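Local atomic coordinates of periplasmic divalent cation tolerance protein (Synechococcus elongatus, PDB entry 6GDX), a protein that forms a trimer with a PII-like ferredoxin fold and possibly carries or signals through small molecules, its supposed copper binding being uncertain. Residues L35-V40 / Q84-T89. Sequence-based numbering, arbitrary orientation.
Sequences LLLTTV and QMSFKT
Leu36 and Phe87 form a hydrogen-bonded antiparallel pair, Thr38 and Met85 the next one, and between and beyond them Leu35-Lys88, Leu37-Ser86 and Thr39-Gln84 are non-hydrogen-bonded pairs. The axes of the two segments approach to 4.6 Å, their directions 159° apart. The bond from Phe87 N to Leu36 O (2.8 Å) is almost straight, 177° at the hydrogen. At the non-hydrogen-bonded pair Leu37-Ser86, Leu37 CA makes a CA-H...O contact with Met85 O at 3.3 Å.

Leu36, Thr38, Met85 and Phe87 share the face turned to the helices, where apolar leucine and phenylalanine suit a buried surface. Leu36 and Phe87 lie side by side, Leu36 CD2 4.0 Å from Phe87 CD1; the ring's edge meets Leu36 O in plane. Thr38 suits a place that needs both characters: its CG2 lies 3.7 Å from Phe87 CE1, while OG1, anti to the backbone N (chi1 -171°), bonds to Glu111 O and His105. The flexible Met85 chain carries SD to Val40 CG1 at 3.9 Å.

On the other face the aliphatic part of Lys88 crosses Leu35, CG 3.6 Å from Leu35 CD2. A bend at chi2 turns the lysine chain back along its own strand, and NZ bonds to Ser86 OG at 3.0 Å; the small serine lets Leu37 CD2 come against its CB and OG. Gln84 folds over the backbone, its NE2 making a weak bond to Met85 O and another to Glu111, while Thr39 CG2 packs against its amide and Thr39 OG1 bonds to Glu82.

These are the two central strands of the four-stranded ferredoxin-like sheet, flanked by strands 113-115 and 61-73. Helix 43-55 covers Met85 and Phe87, helix 91-104 covers Leu36 and Phe87, and on the opposite face Leu35 packs on Leu113 of a second subunit.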
loop_
_atom_site.group_PDB
_atom_site.type_symbol
_atom_site.label_atom_id
_atom_site.label_comp_id
_atom_site.label_asym_id
_atom_site.label_seq_id
_atom_site.Cartn_x
_atom_site.Cartn_y
_atom_site.Cartn_z
ATOM N N LEU B 35 1.587 -9.956 1.578
ATOM C CA LEU B 35 0.374 -9.154 1.300
ATOM C C LEU B 35 -0.000 -9.395 -0.141
ATOM O O LEU B 35 0.761 -9.026 -1.049
ATOM C CB LEU B 35 0.640 -7.678 1.487
ATOM C CG LEU B 35 1.076 -7.199 2.845
ATOM C CD1 LEU B 35 1.454 -5.719 2.820
ATOM C CD2 LEU B 35 0.009 -7.466 3.884
ATOM N N LEU B 36 -1.154 -9.975 -0.394
ATOM C CA LEU B 36 -1.643 -10.155 -1.754
ATOM C C LEU B 36 -2.636 -9.048 -2.037
ATOM O O LEU B 36 -3.632 -8.884 -1.310
ATOM C CB LEU B 36 -2.221 -11.545 -1.947
ATOM C CG LEU B 36 -2.708 -11.845 -3.359
ATOM C CD1 LEU B 36 -2.608 -13.342 -3.649
ATOM C CD2 LEU B 36 -4.120 -11.376 -3.652
ATOM N N LEU B 37 -2.381 -8.310 -3.117
ATOM C CA LEU B 37 -3.223 -7.191 -3.542
ATOM C C LEU B 37 -4.007 -7.568 -4.765
ATOM O O LEU B 37 -3.441 -8.076 -5.752
ATOM C CB LEU B 37 -2.332 -5.988 -3.869
ATOM C CG LEU B 37 -1.328 -5.576 -2.796
ATOM C CD1 LEU B 37 -0.481 -4.416 -3.310
ATOM C CD2 LEU B 37 -1.958 -5.307 -1.459
ATOM N N THR B 38 -5.312 -7.343 -4.712
ATOM C CA THR B 38 -6.179 -7.521 -5.869
ATOM C C THR B 38 -7.299 -6.477 -5.797
ATOM O O THR B 38 -7.418 -5.761 -4.798
ATOM C CB THR B 38 -6.731 -8.947 -5.957
ATOM O OG1 THR B 38 -7.391 -9.132 -7.215
ATOM C CG2 THR B 38 -7.666 -9.273 -4.842
ATOM N N THR B 39 -8.099 -6.378 -6.851
ATOM C CA THR B 39 -9.266 -5.489 -6.856
ATOM C C THR B 39 -10.479 -6.268 -7.298
ATOM O O THR B 39 -10.386 -7.252 -8.026
ATOM C CB THR B 39 -9.069 -4.272 -7.764
ATOM O OG1 THR B 39 -9.010 -4.700 -9.111
ATOM C CG2 THR B 39 -7.830 -3.493 -7.412
ATOM N N VAL B 40 -11.646 -5.791 -6.842
ATOM C CA VAL B 40 -12.937 -6.231 -7.355
ATOM C C VAL B 40 -13.761 -4.978 -7.650
ATOM O O VAL B 40 -13.324 -3.856 -7.383
ATOM C CB VAL B 40 -13.670 -7.151 -6.357
ATOM C CG1 VAL B 40 -12.871 -8.395 -6.086
ATOM C CG2 VAL B 40 -13.982 -6.426 -5.054
ATOM N N GLN B 84 -9.971 -1.918 -3.644
ATOM C CA GLN B 84 -8.663 -2.508 -3.444
ATOM C C GLN B 84 -8.724 -3.422 -2.232
ATOM O O GLN B 84 -9.144 -3.001 -1.146
ATOM C CB GLN B 84 -7.617 -1.412 -3.205
ATOM C CG GLN B 84 -6.198 -1.912 -2.991
ATOM C CD GLN B 84 -5.620 -2.432 -4.273
ATOM O OE1 GLN B 84 -5.495 -1.671 -5.234
ATOM N NE2 GLN B 84 -5.304 -3.721 -4.339
ATOM N N MET B 85 -8.231 -4.627 -2.388
ATOM C CA MET B 85 -8.153 -5.601 -1.320
ATOM C C MET B 85 -6.714 -5.948 -1.008
ATOM O O MET B 85 -5.883 -6.038 -1.928
ATOM C CB MET B 85 -8.919 -6.856 -1.717
ATOM C CG MET B 85 -10.341 -6.570 -2.123
ATOM S SD MET B 85 -11.310 -8.073 -2.476
ATOM C CE MET B 85 -11.438 -8.730 -0.824
ATOM N N SER B 86 -6.415 -6.101 0.267
ATOM C CA SER B 86 -5.102 -6.513 0.738
ATOM C C SER B 86 -5.284 -7.677 1.688
ATOM O O SER B 86 -5.853 -7.518 2.780
ATOM C CB SER B 86 -4.413 -5.354 1.433
ATOM O OG SER B 86 -3.236 -5.769 2.062
ATOM N N PHE B 87 -4.826 -8.831 1.270
ATOM C CA PHE B 87 -4.932 -10.078 2.021
ATOM C C PHE B 87 -3.616 -10.301 2.757
ATOM O O PHE B 87 -2.540 -10.403 2.140
ATOM C CB PHE B 87 -5.158 -11.279 1.093
ATOM C CG PHE B 87 -6.483 -11.293 0.364
ATOM C CD1 PHE B 87 -6.737 -10.444 -0.710
ATOM C CD2 PHE B 87 -7.469 -12.187 0.723
ATOM C CE1 PHE B 87 -7.950 -10.470 -1.362
ATOM C CE2 PHE B 87 -8.685 -12.227 0.056
ATOM C CZ PHE B 87 -8.917 -11.392 -1.009
ATOM N N LYS B 88 -3.690 -10.408 4.079
ATOM C CA LYS B 88 -2.516 -10.681 4.923
ATOM C C LYS B 88 -2.436 -12.172 5.145
ATOM O O LYS B 88 -3.365 -12.786 5.733
ATOM C CB LYS B 88 -2.661 -10.018 6.287
ATOM C CG LYS B 88 -2.386 -8.569 6.356
ATOM C CD LYS B 88 -3.310 -7.769 5.504
ATOM C CE LYS B 88 -3.271 -6.322 5.915
ATOM N NZ LYS B 88 -4.033 -5.502 4.949
ATOM N N THR B 89 -1.343 -12.778 4.710
ATOM C CA THR B 89 -1.183 -14.230 4.797
ATOM C C THR B 89 0.266 -14.583 4.979
ATOM O O THR B 89 1.125 -13.726 5.171
ATOM C CB THR B 89 -1.845 -14.871 3.554
ATOM O OG1 THR B 89 -2.028 -16.256 3.768
ATOM C CG2 THR B 89 -1.091 -14.622 2.255
#